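Side-chain contacts in A rubisco-like protein (Burkholderia fungorum, PDB 3NWR), which probably acts as a lyase, being a RuBisCO-like member of the RuBisCO large-chain family: residues V232-T237 with E248-E253; E178-V183 with M216-R221; S272-T277 with G312-H317; A206-R211 with R244-L249. All coordinates share one frame; numbering follows the deposited sequence.

How the interactions relate
All four contacts lie in the TIM-barrel-type catalytic domain. Interactions 1, 2 and 4 touch one another. Interactions 1 and 4 share E248 and L249 of helix 240-252, with centres about 6 Å apart, while interactions 2 and 4 both use helix 208-226, with centres about 15 Å apart. Along the chain interaction 2 opens first, its segments alternate with those of 4, and 3 comes last. Interaction 3, about 13 Å from interaction 1 between centres, reaches the same parallel sheet. It joins the others through probable hydrogen bonds of R244 to T276 and S272, and through L273 against I236 and A247. Together the contacts follow successive strands and their covering helices round the barrel.

Interaction 1 (V232-T237 with E248-E253); sequences VAFNIT and ELVERE
V250 meets F234 obliquely, its two methyls spread about one corner of the aromatic ring. CG1 of V250 is 3.9 Å from CD2 of F234, and CG2 of V250 lies 4.0 Å from that same CD2. CG2 also approaches the root of the side chain, 4.2 Å from F234 CB. With CG1 of V250 anti to the backbone N (chi1 172°), both branches can face the strand at once. V232, two residues before the phenylalanine, places its CG1 over the centre of one ring face, 3.5 Å above the plane. I236, again two residues on, adds a looser touch, its CG2 4.3 Å from V250 CG2.

This is the strand-to-helix packing of a beta-alpha-beta unit, in which strand 233-235 is followed by helix 240-252 and then by the neighbouring parallel strand 257-261 of the barrel. F234 also packs on V212, V215 and M216 of helix 208-226, so it sits in the groove between two consecutive outer helices. I236 spreads further along the helix that carries V250, onto H246 and A247, and touches V258 of the next strand as well. V250 in turn packs on L279. Between these residues the chain is shaped by an Asx turn, in which OD1 of N235 accepts the backbone N of T237.

Interaction 2 (E178-V183 with M216-R221); sequences ETAALV and MSEVRR
The backbones come closest at A180 and E218, whose CA atoms are 6.4 Å apart, a short separation for two helices and one that the small alanine suits. Both segments are helical throughout, each an inner portion of a longer helix. At this point a backbone atom itself takes part: the carbonyl O of A180 is 3.5 Å from CG of E218, and CB of A180 lies 4.0 Å from that same methylene.

E218 therefore touches with its aliphatic root and not with its charge. Its CG is anti to the carbonyl carbon (chi1 -68°), which brings that methylene against the alanine, and a bend at chi2 (-74°) turns the rest of the chain off that line. The carboxylate has a weak, long ion pair with R184, the residue following V183.

Three residues on from A180, V183 meets V219, the residue after E218, in the purely apolar part of the contact. Their side chains meet at a slant through single methyls, CG1 of V183 and CG2 of V219, 3.8 Å apart. The V183 methyl is the branch anti to its backbone N, whereas the V219 methyl is the branch beside it. A bound glycerol, probably from the crystallisation liquor, lies about 4 Å from the V219 side chain.

Helices 176-189 and 208-226 are neighbours on the outside of the barrel. V183 also packs on V215 of helix 208-226 and on I168 in a loop, and V219 on V232, in the stretch leading to strand 233-235; on the other flank of helix 208-226, R220 forms a salt bridge to E253 after helix 240-252.

Interaction 3 (S272-T277 with G312-H317); sequences SLRRTT and GVDHMH
R274 and D314 form a buried salt bridge in which NH1 of the arginine is 2.9 Å from OD2 of the aspartate. The partners do not lie flat together: guanidinium and carboxylate planes are 68° apart, and NH1 approaches OD2 from above the carboxylate plane although OD2 stays close to the guanidinium plane.

NH1, which already serves D314, also donates to a main-chain carbonyl, G312 O at 2.9 Å, with an N-H...O angle of 159°. NH2 donates to two more, T277 O at 3.0 Å and L279 O just beyond it. Bends at chi2 and chi3 curl the chain so that NH1 faces 312-317 while NH2 turns back to T277.

The arginine stem makes a close approach of its own, CD of R274 being 3.2 Å from the carbonyl O of G312. G312, which follows helix 301-309 with positive phi, has no side chain to obstruct it.

D314 has further partners: OD2 takes the backbone N of L281, and OD1 those of H147 and G148. So many N-H groups around a buried carboxylate, together with the arginine, would be expected to favour its ionised form, while carbonyls from two turns, 277-279 and G312, would help offset the buried positive charge.

Interaction 4 (A206-R211 with R244-L249); sequences APLAER and RRHAEL
L208 lies over one face of the H246 imidazole in a CH-pi contact, its CG 4.0 Å from the ring centroid and 15° off the ring normal. The CD1 branch slides toward one side of the ring, 3.7 Å from H246 ND1. A second apolar touch comes from L249, whose CD2 presses on the backbone of the facing helix, 3.6 Å from CA of A209, and sits 4.0 Å from A209 CB. CD1 of L208 and CD2 of L249 are 4.3 Å apart, joining the two patches.

One shell out, the ring is steadied by a hydrogen bond between NE2 of H246 and OD2 of D238. The beginning of the other helix is set by P207 at the N-cap position and by N202, whose OD1 accepts from the backbone N of L208. R211 braces the turn just before it: NH1 bonds A206 O at 2.9 Å, nearly along the C=O axis, as well as A201 O, while NH2 forms a salt bridge with D196.

The contact thus joins the first turn of helix 208-226 to the middle of helix 240-252, which flank strand 233-235; V212 and R213 extend the packing on L249, and I236 packs on H246.

Interaction 1 (V232-T237 with E248-E253)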
loop_
_atom_site.group_PDB
_atom_site.type_symbol
_atom_site.label_atom_id
_atom_site.label_comp_id
_atom_site.label_asym_id
_atom_site.label_seq_id
_atom_site.Cartn_x
_atom_site.Cartn_y
_atom_site.Cartn_z
ATOM N N VAL A 232 1.597 -26.542 -0.135
ATOM C CA VAL A 232 1.557 -25.708 -1.322
ATOM C C VAL A 232 0.847 -24.404 -0.990
ATOM O O VAL A 232 -0.316 -24.400 -0.557
ATOM C CB VAL A 232 0.841 -26.401 -2.505
ATOM C CG1 VAL A 232 0.769 -25.451 -3.718
ATOM C CG2 VAL A 232 1.565 -27.694 -2.882
ATOM N N ALA A 233 1.567 -23.302 -1.162
ATOM C CA ALA A 233 0.978 -21.989 -0.962
ATOM C C ALA A 233 0.380 -21.542 -2.283
ATOM O O ALA A 233 1.083 -21.039 -3.162
ATOM C CB ALA A 233 2.031 -20.992 -0.470
ATOM N N PHE A 234 -0.921 -21.773 -2.441
ATOM C CA PHE A 234 -1.637 -21.309 -3.624
ATOM C C PHE A 234 -1.881 -19.819 -3.512
ATOM O O PHE A 234 -2.429 -19.348 -2.508
ATOM C CB PHE A 234 -2.986 -22.021 -3.740
ATOM C CG PHE A 234 -2.862 -23.480 -4.044
ATOM C CD1 PHE A 234 -2.535 -23.902 -5.324
ATOM C CD2 PHE A 234 -3.059 -24.427 -3.053
ATOM C CE1 PHE A 234 -2.418 -25.262 -5.618
ATOM C CE2 PHE A 234 -2.935 -25.797 -3.337
ATOM C CZ PHE A 234 -2.613 -26.209 -4.620
ATOM N N ASN A 235 -1.494 -19.081 -4.550
ATOM C CA ASN A 235 -1.730 -17.646 -4.570
ATOM C C ASN A 235 -3.190 -17.332 -4.906
ATOM O O ASN A 235 -3.608 -17.420 -6.064
ATOM C CB ASN A 235 -0.787 -16.968 -5.565
ATOM C CG ASN A 235 -0.913 -15.456 -5.533
ATOM O OD1 ASN A 235 -1.560 -14.903 -4.648
ATOM N ND2 ASN A 235 -0.280 -14.782 -6.491
ATOM N N ILE A 236 -3.956 -16.974 -3.884
ATOM C CA ILE A 236 -5.380 -16.721 -4.060
ATOM C C ILE A 236 -5.705 -15.237 -4.145
ATOM O O ILE A 236 -6.879 -14.864 -4.201
ATOM C CB ILE A 236 -6.229 -17.344 -2.933
ATOM C CG1 ILE A 236 -5.890 -16.688 -1.592
ATOM C CG2 ILE A 236 -6.027 -18.868 -2.883
ATOM C CD1 ILE A 236 -6.858 -17.048 -0.457
ATOM N N THR A 237 -4.667 -14.400 -4.165
ATOM C CA THR A 237 -4.833 -12.946 -4.302
ATOM C C THR A 237 -5.936 -12.605 -5.301
ATOM O O THR A 237 -5.866 -13.021 -6.464
ATOM C CB THR A 237 -3.530 -12.284 -4.788
ATOM O OG1 THR A 237 -2.465 -12.573 -3.869
ATOM C CG2 THR A 237 -3.708 -10.763 -4.910
ATOM N N GLU A 248 -11.811 -21.470 0.416
ATOM C CA GLU A 248 -12.711 -22.594 0.673
ATOM C C GLU A 248 -12.365 -23.768 -0.235
ATOM O O GLU A 248 -12.327 -24.916 0.210
ATOM C CB GLU A 248 -14.168 -22.186 0.453
ATOM C CG GLU A 248 -14.712 -21.201 1.464
ATOM C CD GLU A 248 -16.159 -20.849 1.170
ATOM O OE1 GLU A 248 -16.870 -21.709 0.601
ATOM O OE2 GLU A 248 -16.581 -19.722 1.503
ATOM N N LEU A 249 -12.100 -23.486 -1.506
ATOM C CA LEU A 249 -11.725 -24.544 -2.448
ATOM C C LEU A 249 -10.410 -25.211 -2.049
ATOM O O LEU A 249 -10.296 -26.434 -2.059
ATOM C CB LEU A 249 -11.619 -24.007 -3.879
ATOM C CG LEU A 249 -11.091 -25.031 -4.888
ATOM C CD1 LEU A 249 -12.091 -26.187 -5.054
ATOM C CD2 LEU A 249 -10.781 -24.385 -6.226
ATOM N N VAL A 250 -9.406 -24.407 -1.697
ATOM C CA VAL A 250 -8.127 -24.972 -1.288
ATOM C C VAL A 250 -8.338 -25.925 -0.118
ATOM O O VAL A 250 -7.786 -27.029 -0.104
ATOM C CB VAL A 250 -7.082 -23.873 -0.951
ATOM C CG1 VAL A 250 -5.819 -24.486 -0.335
ATOM C CG2 VAL A 250 -6.710 -23.101 -2.210
ATOM N N GLU A 251 -9.148 -25.518 0.853
ATOM C CA GLU A 251 -9.418 -26.381 2.002
ATOM C C GLU A 251 -10.140 -27.663 1.591
ATOM O O GLU A 251 -9.777 -28.762 2.035
ATOM C CB GLU A 251 -10.214 -25.645 3.083
ATOM C CG GLU A 251 -10.527 -26.507 4.293
ATOM C CD GLU A 251 -11.244 -25.751 5.391
ATOM O OE1 GLU A 251 -11.514 -24.537 5.224
ATOM O OE2 GLU A 251 -11.542 -26.375 6.434
ATOM N N ARG A 252 -11.155 -27.526 0.743
ATOM C CA ARG A 252 -11.922 -28.692 0.304
ATOM C C ARG A 252 -11.051 -29.708 -0.424
ATOM O O ARG A 252 -11.273 -30.923 -0.336
ATOM C CB ARG A 252 -13.080 -28.257 -0.595
ATOM C CG ARG A 252 -14.272 -27.711 0.163
ATOM C CD ARG A 252 -15.520 -27.687 -0.719
ATOM N NE ARG A 252 -15.316 -26.917 -1.944
ATOM C CZ ARG A 252 -15.466 -25.597 -2.029
ATOM N NH1 ARG A 252 -15.820 -24.898 -0.958
ATOM N NH2 ARG A 252 -15.265 -24.979 -3.182
ATOM N N GLU A 253 -10.050 -29.209 -1.141
ATOM C CA GLU A 253 -9.151 -30.052 -1.915
ATOM C C GLU A 253 -7.983 -30.591 -1.085
ATOM O O GLU A 253 -7.073 -31.209 -1.625
ATOM C CB GLU A 253 -8.654 -29.293 -3.143
ATOM C CG GLU A 253 -9.754 -29.026 -4.156
ATOM C CD GLU A 253 -10.197 -30.291 -4.874
ATOM O OE1 GLU A 253 -9.337 -31.158 -5.125
ATOM O OE2 GLU A 253 -11.396 -30.411 -5.189
#

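Interaction 2 (E178-V183 with M216-R221)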
loop_
_atom_site.group_PDB
_atom_site.type_symbol
_atom_site.label_atom_id
_atom_site.label_comp_id
_atom_site.label_asym_id
_atom_site.label_seq_id
_atom_site.Cartn_x
_atom_site.Cartn_y
_atom_site.Cartn_z
ATOM N N GLU A 178 0.207 -28.801 -16.592
ATOM C CA GLU A 178 1.657 -28.640 -16.581
ATOM C C GLU A 178 2.149 -28.268 -15.183
ATOM O O GLU A 178 3.195 -28.736 -14.734
ATOM C CB GLU A 178 2.096 -27.598 -17.610
ATOM C CG GLU A 178 1.971 -28.065 -19.060
ATOM C CD GLU A 178 2.191 -26.945 -20.059
ATOM O OE1 GLU A 178 1.923 -25.775 -19.721
ATOM O OE2 GLU A 178 2.621 -27.236 -21.196
ATOM N N THR A 179 1.378 -27.434 -14.491
ATOM C CA THR A 179 1.750 -27.025 -13.139
ATOM C C THR A 179 1.735 -28.228 -12.203
ATOM O O THR A 179 2.661 -28.439 -11.415
ATOM C CB THR A 179 0.787 -25.962 -12.606
ATOM O OG1 THR A 179 0.776 -24.842 -13.499
ATOM C CG2 THR A 179 1.222 -25.479 -11.210
ATOM N N ALA A 180 0.673 -29.022 -12.301
ATOM C CA ALA A 180 0.542 -30.224 -11.490
ATOM C C ALA A 180 1.685 -31.216 -11.727
ATOM O O ALA A 180 2.220 -31.778 -10.783
ATOM C CB ALA A 180 -0.808 -30.890 -11.752
ATOM N N ALA A 181 2.058 -31.415 -12.987
ATOM C CA ALA A 181 3.157 -32.321 -13.322
ATOM C C ALA A 181 4.459 -31.816 -12.713
ATOM O O ALA A 181 5.261 -32.592 -12.189
ATOM C CB ALA A 181 3.301 -32.446 -14.840
ATOM N N LEU A 182 4.663 -30.504 -12.784
ATOM C CA LEU A 182 5.870 -29.914 -12.226
ATOM C C LEU A 182 5.877 -30.060 -10.713
ATOM O O LEU A 182 6.883 -30.440 -10.119
ATOM C CB LEU A 182 5.970 -28.442 -12.616
ATOM C CG LEU A 182 7.072 -27.640 -11.928
ATOM C CD1 LEU A 182 8.443 -28.280 -12.117
ATOM C CD2 LEU A 182 7.047 -26.217 -12.452
ATOM N N VAL A 183 4.749 -29.756 -10.083
ATOM C CA VAL A 183 4.645 -29.904 -8.638
ATOM C C VAL A 183 4.964 -31.335 -8.191
ATOM O O VAL A 183 5.634 -31.539 -7.186
ATOM C CB VAL A 183 3.269 -29.446 -8.132
ATOM C CG1 VAL A 183 3.015 -29.941 -6.721
ATOM C CG2 VAL A 183 3.185 -27.938 -8.191
ATOM N N MET A 216 -3.416 -30.376 -6.222
ATOM C CA MET A 216 -3.672 -31.122 -4.996
ATOM C C MET A 216 -3.820 -32.621 -5.252
ATOM O O MET A 216 -3.487 -33.431 -4.393
ATOM C CB MET A 216 -4.877 -30.571 -4.230
ATOM C CG MET A 216 -4.599 -29.253 -3.491
ATOM S SD MET A 216 -3.099 -29.297 -2.483
ATOM C CE MET A 216 -3.438 -30.746 -1.467
ATOM N N SER A 217 -4.313 -32.988 -6.430
ATOM C CA SER A 217 -4.367 -34.405 -6.782
ATOM C C SER A 217 -2.986 -35.038 -6.689
ATOM O O SER A 217 -2.822 -36.113 -6.110
ATOM C CB SER A 217 -4.932 -34.607 -8.184
ATOM O OG SER A 217 -5.017 -35.990 -8.473
ATOM N N GLU A 218 -1.995 -34.364 -7.265
ATOM C CA GLU A 218 -0.619 -34.836 -7.215
ATOM C C GLU A 218 -0.057 -34.806 -5.800
ATOM O O GLU A 218 0.609 -35.742 -5.375
ATOM C CB GLU A 218 0.271 -34.023 -8.161
ATOM C CG GLU A 218 -0.041 -34.241 -9.634
ATOM C CD GLU A 218 0.436 -35.592 -10.141
ATOM O OE1 GLU A 218 1.088 -36.334 -9.377
ATOM O OE2 GLU A 218 0.160 -35.902 -11.315
ATOM N N VAL A 219 -0.335 -33.736 -5.064
ATOM C CA VAL A 219 0.198 -33.589 -3.720
ATOM C C VAL A 219 -0.351 -34.666 -2.785
ATOM O O VAL A 219 0.392 -35.249 -1.999
ATOM C CB VAL A 219 -0.076 -32.173 -3.172
ATOM C CG1 VAL A 219 0.359 -32.051 -1.726
ATOM C CG2 VAL A 219 0.639 -31.144 -4.042
ATOM N N ARG A 220 -1.652 -34.932 -2.886
ATOM C CA ARG A 220 -2.290 -35.970 -2.074
ATOM C C ARG A 220 -1.704 -37.342 -2.395
ATOM O O ARG A 220 -1.366 -38.114 -1.497
ATOM C CB ARG A 220 -3.814 -35.976 -2.286
ATOM C CG ARG A 220 -4.542 -34.728 -1.747
ATOM C CD ARG A 220 -6.084 -34.848 -1.806
ATOM N NE ARG A 220 -6.583 -35.189 -3.139
ATOM C CZ ARG A 220 -7.098 -34.324 -4.014
ATOM N NH1 ARG A 220 -7.214 -33.035 -3.715
ATOM N NH2 ARG A 220 -7.521 -34.756 -5.197
ATOM N N ARG A 221 -1.564 -37.638 -3.679
ATOM C CA ARG A 221 -1.000 -38.918 -4.081
ATOM C C ARG A 221 0.456 -39.039 -3.640
ATOM O O ARG A 221 0.909 -40.116 -3.251
ATOM C CB ARG A 221 -1.107 -39.127 -5.586
ATOM C CG ARG A 221 -0.608 -40.501 -5.985
ATOM C CD ARG A 221 -0.520 -40.707 -7.483
ATOM N NE ARG A 221 0.457 -41.746 -7.803
ATOM C CZ ARG A 221 0.757 -42.132 -9.036
ATOM N NH1 ARG A 221 0.149 -41.571 -10.070
ATOM N NH2 ARG A 221 1.663 -43.074 -9.232
#

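Interaction 3 (S272-T277 with G312-H317)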
loop_
_atom_site.group_PDB
_atom_site.type_symbol
_atom_site.label_atom_id
_atom_site.label_comp_id
_atom_site.label_asym_id
_atom_site.label_seq_id
_atom_site.Cartn_x
_atom_site.Cartn_y
_atom_site.Cartn_z
ATOM N N SER A 272 -10.189 -9.855 7.393
ATOM C CA SER A 272 -11.444 -10.570 7.191
ATOM C C SER A 272 -11.198 -12.005 6.710
ATOM O O SER A 272 -11.826 -12.939 7.202
ATOM C CB SER A 272 -12.352 -9.815 6.220
ATOM O OG SER A 272 -12.871 -8.654 6.848
ATOM N N LEU A 273 -10.273 -12.176 5.771
ATOM C CA LEU A 273 -9.936 -13.503 5.262
ATOM C C LEU A 273 -9.427 -14.378 6.395
ATOM O O LEU A 273 -9.764 -15.553 6.478
ATOM C CB LEU A 273 -8.871 -13.406 4.176
ATOM C CG LEU A 273 -8.290 -14.723 3.661
ATOM C CD1 LEU A 273 -9.382 -15.559 2.971
ATOM C CD2 LEU A 273 -7.147 -14.424 2.709
ATOM N N ARG A 274 -8.602 -13.799 7.262
ATOM C CA ARG A 274 -8.027 -14.535 8.391
ATOM C C ARG A 274 -9.098 -15.164 9.262
ATOM O O ARG A 274 -8.913 -16.280 9.774
ATOM C CB ARG A 274 -7.172 -13.598 9.244
ATOM C CG ARG A 274 -6.822 -14.133 10.640
ATOM C CD ARG A 274 -5.634 -15.114 10.609
ATOM N NE ARG A 274 -5.973 -16.390 9.980
ATOM C CZ ARG A 274 -5.111 -17.373 9.718
ATOM N NH1 ARG A 274 -3.805 -17.269 10.018
ATOM N NH2 ARG A 274 -5.577 -18.479 9.160
ATOM N N ARG A 275 -10.207 -14.455 9.452
ATOM C CA ARG A 275 -11.262 -14.951 10.328
ATOM C C ARG A 275 -12.037 -16.124 9.734
ATOM O O ARG A 275 -12.646 -16.899 10.469
ATOM C CB ARG A 275 -12.229 -13.830 10.703
ATOM C CG ARG A 275 -11.683 -12.847 11.718
ATOM C CD ARG A 275 -12.829 -12.063 12.355
ATOM N NE ARG A 275 -13.655 -11.450 11.324
ATOM C CZ ARG A 275 -13.368 -10.292 10.743
ATOM N NH1 ARG A 275 -12.283 -9.619 11.110
ATOM N NH2 ARG A 275 -14.164 -9.811 9.801
ATOM N N THR A 276 -12.025 -16.259 8.415
ATOM C CA THR A 276 -12.835 -17.303 7.784
ATOM C C THR A 276 -12.050 -18.493 7.218
ATOM O O THR A 276 -12.655 -19.496 6.834
ATOM C CB THR A 276 -13.801 -16.720 6.722
ATOM O OG1 THR A 276 -13.063 -15.958 5.761
ATOM C CG2 THR A 276 -14.825 -15.817 7.387
ATOM N N THR A 277 -10.724 -18.407 7.160
ATOM C CA THR A 277 -9.951 -19.575 6.735
ATOM C C THR A 277 -9.092 -20.172 7.842
ATOM O O THR A 277 -8.400 -19.452 8.569
ATOM C CB THR A 277 -9.071 -19.320 5.501
ATOM O OG1 THR A 277 -8.461 -20.560 5.102
ATOM C CG2 THR A 277 -7.982 -18.328 5.816
ATOM N N GLY A 312 -3.026 -11.231 11.333
ATOM C CA GLY A 312 -3.029 -12.654 11.623
ATOM C C GLY A 312 -2.267 -13.537 10.652
ATOM O O GLY A 312 -2.410 -14.767 10.680
ATOM N N VAL A 313 -1.447 -12.931 9.792
ATOM C CA VAL A 313 -0.621 -13.725 8.881
ATOM C C VAL A 313 0.322 -14.672 9.644
ATOM O O VAL A 313 0.716 -14.390 10.777
ATOM C CB VAL A 313 0.190 -12.846 7.917
ATOM C CG1 VAL A 313 -0.757 -12.012 7.052
ATOM C CG2 VAL A 313 1.155 -11.945 8.686
ATOM N N ASP A 314 0.693 -15.779 9.005
ATOM C CA ASP A 314 1.493 -16.812 9.655
ATOM C C ASP A 314 2.962 -16.775 9.254
ATOM O O ASP A 314 3.823 -17.181 10.033
ATOM C CB ASP A 314 0.924 -18.185 9.301
ATOM C CG ASP A 314 -0.414 -18.430 9.939
ATOM O OD1 ASP A 314 -0.471 -18.408 11.184
ATOM O OD2 ASP A 314 -1.407 -18.641 9.203
ATOM N N HIS A 315 3.227 -16.336 8.025
ATOM C CA HIS A 315 4.580 -16.230 7.487
ATOM C C HIS A 315 4.805 -14.826 6.958
ATOM O O HIS A 315 3.889 -14.212 6.408
ATOM C CB HIS A 315 4.780 -17.144 6.282
ATOM C CG HIS A 315 4.470 -18.590 6.515
ATOM N ND1 HIS A 315 4.404 -19.493 5.477
ATOM C CD2 HIS A 315 4.230 -19.296 7.646
ATOM C CE1 HIS A 315 4.134 -20.696 5.960
ATOM N NE2 HIS A 315 4.027 -20.603 7.274
ATOM N N MET A 316 6.040 -14.333 7.076
ATOM C CA MET A 316 6.434 -13.081 6.435
ATOM C C MET A 316 7.753 -13.248 5.699
ATOM O O MET A 316 8.656 -13.935 6.186
ATOM C CB MET A 316 6.593 -11.952 7.463
ATOM C CG MET A 316 5.274 -11.405 8.019
ATOM S SD MET A 316 4.325 -10.375 6.856
ATOM C CE MET A 316 5.255 -8.831 6.874
ATOM N N HIS A 317 7.867 -12.604 4.541
ATOM C CA HIS A 317 9.093 -12.628 3.756
ATOM C C HIS A 317 10.106 -11.603 4.234
ATOM O O HIS A 317 9.743 -10.452 4.550
ATOM C CB HIS A 317 8.775 -12.377 2.289
ATOM C CG HIS A 317 8.330 -13.600 1.569
ATOM N ND1 HIS A 317 9.158 -14.294 0.717
ATOM C CD2 HIS A 317 7.156 -14.276 1.594
ATOM C CE1 HIS A 317 8.510 -15.344 0.240
ATOM N NE2 HIS A 317 7.294 -15.355 0.758
#

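Interaction 4 (A206-R211 with R244-L249)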
loop_
_atom_site.group_PDB
_atom_site.type_symbol
_atom_site.label_atom_id
_atom_site.label_comp_id
_atom_site.label_asym_id
_atom_site.label_seq_id
_atom_site.Cartn_x
_atom_site.Cartn_y
_atom_site.Cartn_z
ATOM N N ALA A 206 -4.043 -20.968 -16.347
ATOM C CA ALA A 206 -4.221 -21.972 -15.311
ATOM C C ALA A 206 -5.060 -21.364 -14.203
ATOM O O ALA A 206 -4.540 -21.019 -13.143
ATOM C CB ALA A 206 -2.871 -22.431 -14.771
ATOM N N PRO A 207 -6.369 -21.221 -14.448
ATOM C CA PRO A 207 -7.257 -20.583 -13.478
ATOM C C PRO A 207 -7.139 -21.251 -12.121
ATOM O O PRO A 207 -6.924 -22.460 -12.019
ATOM C CB PRO A 207 -8.651 -20.808 -14.075
ATOM C CG PRO A 207 -8.397 -20.926 -15.545
ATOM C CD PRO A 207 -7.092 -21.662 -15.654
ATOM N N LEU A 208 -7.281 -20.438 -11.088
ATOM C CA LEU A 208 -7.115 -20.877 -9.718
ATOM C C LEU A 208 -7.829 -22.197 -9.450
ATOM O O LEU A 208 -7.229 -23.140 -8.923
ATOM C CB LEU A 208 -7.614 -19.783 -8.783
ATOM C CG LEU A 208 -7.367 -19.887 -7.280
ATOM C CD1 LEU A 208 -8.311 -20.897 -6.638
ATOM C CD2 LEU A 208 -5.910 -20.205 -6.993
ATOM N N ALA A 209 -9.102 -22.279 -9.825
ATOM C CA ALA A 209 -9.887 -23.475 -9.545
ATOM C C ALA A 209 -9.258 -24.733 -10.151
ATOM O O ALA A 209 -9.023 -25.715 -9.443
ATOM C CB ALA A 209 -11.320 -23.301 -10.017
ATOM N N GLU A 210 -8.969 -24.695 -11.450
ATOM C CA GLU A 210 -8.352 -25.833 -12.127
ATOM C C GLU A 210 -6.972 -26.149 -11.560
ATOM O O GLU A 210 -6.614 -27.310 -11.394
ATOM C CB GLU A 210 -8.199 -25.561 -13.623
ATOM C CG GLU A 210 -9.490 -25.312 -14.373
ATOM C CD GLU A 210 -9.234 -25.003 -15.837
ATOM O OE1 GLU A 210 -8.218 -25.492 -16.382
ATOM O OE2 GLU A 210 -10.046 -24.273 -16.442
ATOM N N ARG A 211 -6.197 -25.108 -11.280
ATOM C CA ARG A 211 -4.843 -25.300 -10.790
ATOM C C ARG A 211 -4.839 -25.972 -9.416
ATOM O O ARG A 211 -4.064 -26.898 -9.180
ATOM C CB ARG A 211 -4.099 -23.960 -10.752
ATOM C CG ARG A 211 -2.602 -24.093 -10.526
ATOM C CD ARG A 211 -1.875 -22.773 -10.731
ATOM N NE ARG A 211 -1.960 -21.883 -9.574
ATOM C CZ ARG A 211 -2.744 -20.810 -9.499
ATOM N NH1 ARG A 211 -3.559 -20.495 -10.505
ATOM N NH2 ARG A 211 -2.730 -20.059 -8.402
ATOM N N ARG A 244 -12.128 -15.495 -0.563
ATOM C CA ARG A 244 -12.772 -16.416 0.365
ATOM C C ARG A 244 -13.229 -17.676 -0.351
ATOM O O ARG A 244 -13.067 -18.780 0.175
ATOM C CB ARG A 244 -13.948 -15.753 1.094
ATOM C CG ARG A 244 -13.515 -14.915 2.302
ATOM C CD ARG A 244 -14.690 -14.198 2.960
ATOM N NE ARG A 244 -14.364 -13.788 4.327
ATOM C CZ ARG A 244 -14.950 -12.786 4.978
ATOM N NH1 ARG A 244 -15.894 -12.062 4.384
ATOM N NH2 ARG A 244 -14.588 -12.502 6.221
ATOM N N ARG A 245 -13.795 -17.522 -1.547
ATOM C CA ARG A 245 -14.181 -18.693 -2.337
ATOM C C ARG A 245 -12.954 -19.537 -2.673
ATOM O O ARG A 245 -13.004 -20.765 -2.595
ATOM C CB ARG A 245 -14.924 -18.286 -3.614
ATOM C CG ARG A 245 -16.295 -17.685 -3.340
ATOM C CD ARG A 245 -17.111 -17.495 -4.616
ATOM N NE ARG A 245 -16.499 -16.572 -5.570
ATOM C CZ ARG A 245 -16.703 -15.254 -5.595
ATOM N NH1 ARG A 245 -17.502 -14.676 -4.704
ATOM N NH2 ARG A 245 -16.104 -14.510 -6.515
ATOM N N HIS A 246 -11.857 -18.886 -3.056
ATOM C CA HIS A 246 -10.635 -19.616 -3.382
ATOM C C HIS A 246 -10.115 -20.382 -2.167
ATOM O O HIS A 246 -9.672 -21.517 -2.287
ATOM C CB HIS A 246 -9.517 -18.680 -3.856
ATOM C CG HIS A 246 -9.847 -17.864 -5.068
ATOM N ND1 HIS A 246 -10.764 -18.256 -6.024
ATOM C CD2 HIS A 246 -9.346 -16.678 -5.489
ATOM C CE1 HIS A 246 -10.823 -17.336 -6.972
ATOM N NE2 HIS A 246 -9.971 -16.370 -6.673
ATOM N N ALA A 247 -10.151 -19.746 -1.004
ATOM C CA ALA A 247 -9.645 -20.380 0.209
ATOM C C ALA A 247 -10.498 -21.587 0.599
ATOM O O ALA A 247 -9.969 -22.614 1.051
ATOM C CB ALA A 247 -9.569 -19.359 1.354
ATOM N N GLU A 248 -11.811 -21.470 0.416
ATOM C CA GLU A 248 -12.711 -22.594 0.673
ATOM C C GLU A 248 -12.365 -23.768 -0.235
ATOM O O GLU A 248 -12.327 -24.916 0.210
ATOM C CB GLU A 248 -14.168 -22.186 0.453
ATOM C CG GLU A 248 -14.712 -21.201 1.464
ATOM C CD GLU A 248 -16.159 -20.849 1.170
ATOM O OE1 GLU A 248 -16.870 -21.709 0.601
ATOM O OE2 GLU A 248 -16.581 -19.722 1.503
ATOM N N LEU A 249 -12.100 -23.486 -1.506
ATOM C CA LEU A 249 -11.725 -24.544 -2.448
ATOM C C LEU A 249 -10.410 -25.211 -2.049
ATOM O O LEU A 249 -10.296 -26.434 -2.059
ATOM C CB LEU A 249 -11.619 -24.007 -3.879
ATOM C CG LEU A 249 -11.091 -25.031 -4.888
ATOM C CD1 LEU A 249 -12.091 -26.187 -5.054
ATOM C CD2 LEU A 249 -10.781 -24.385 -6.226
#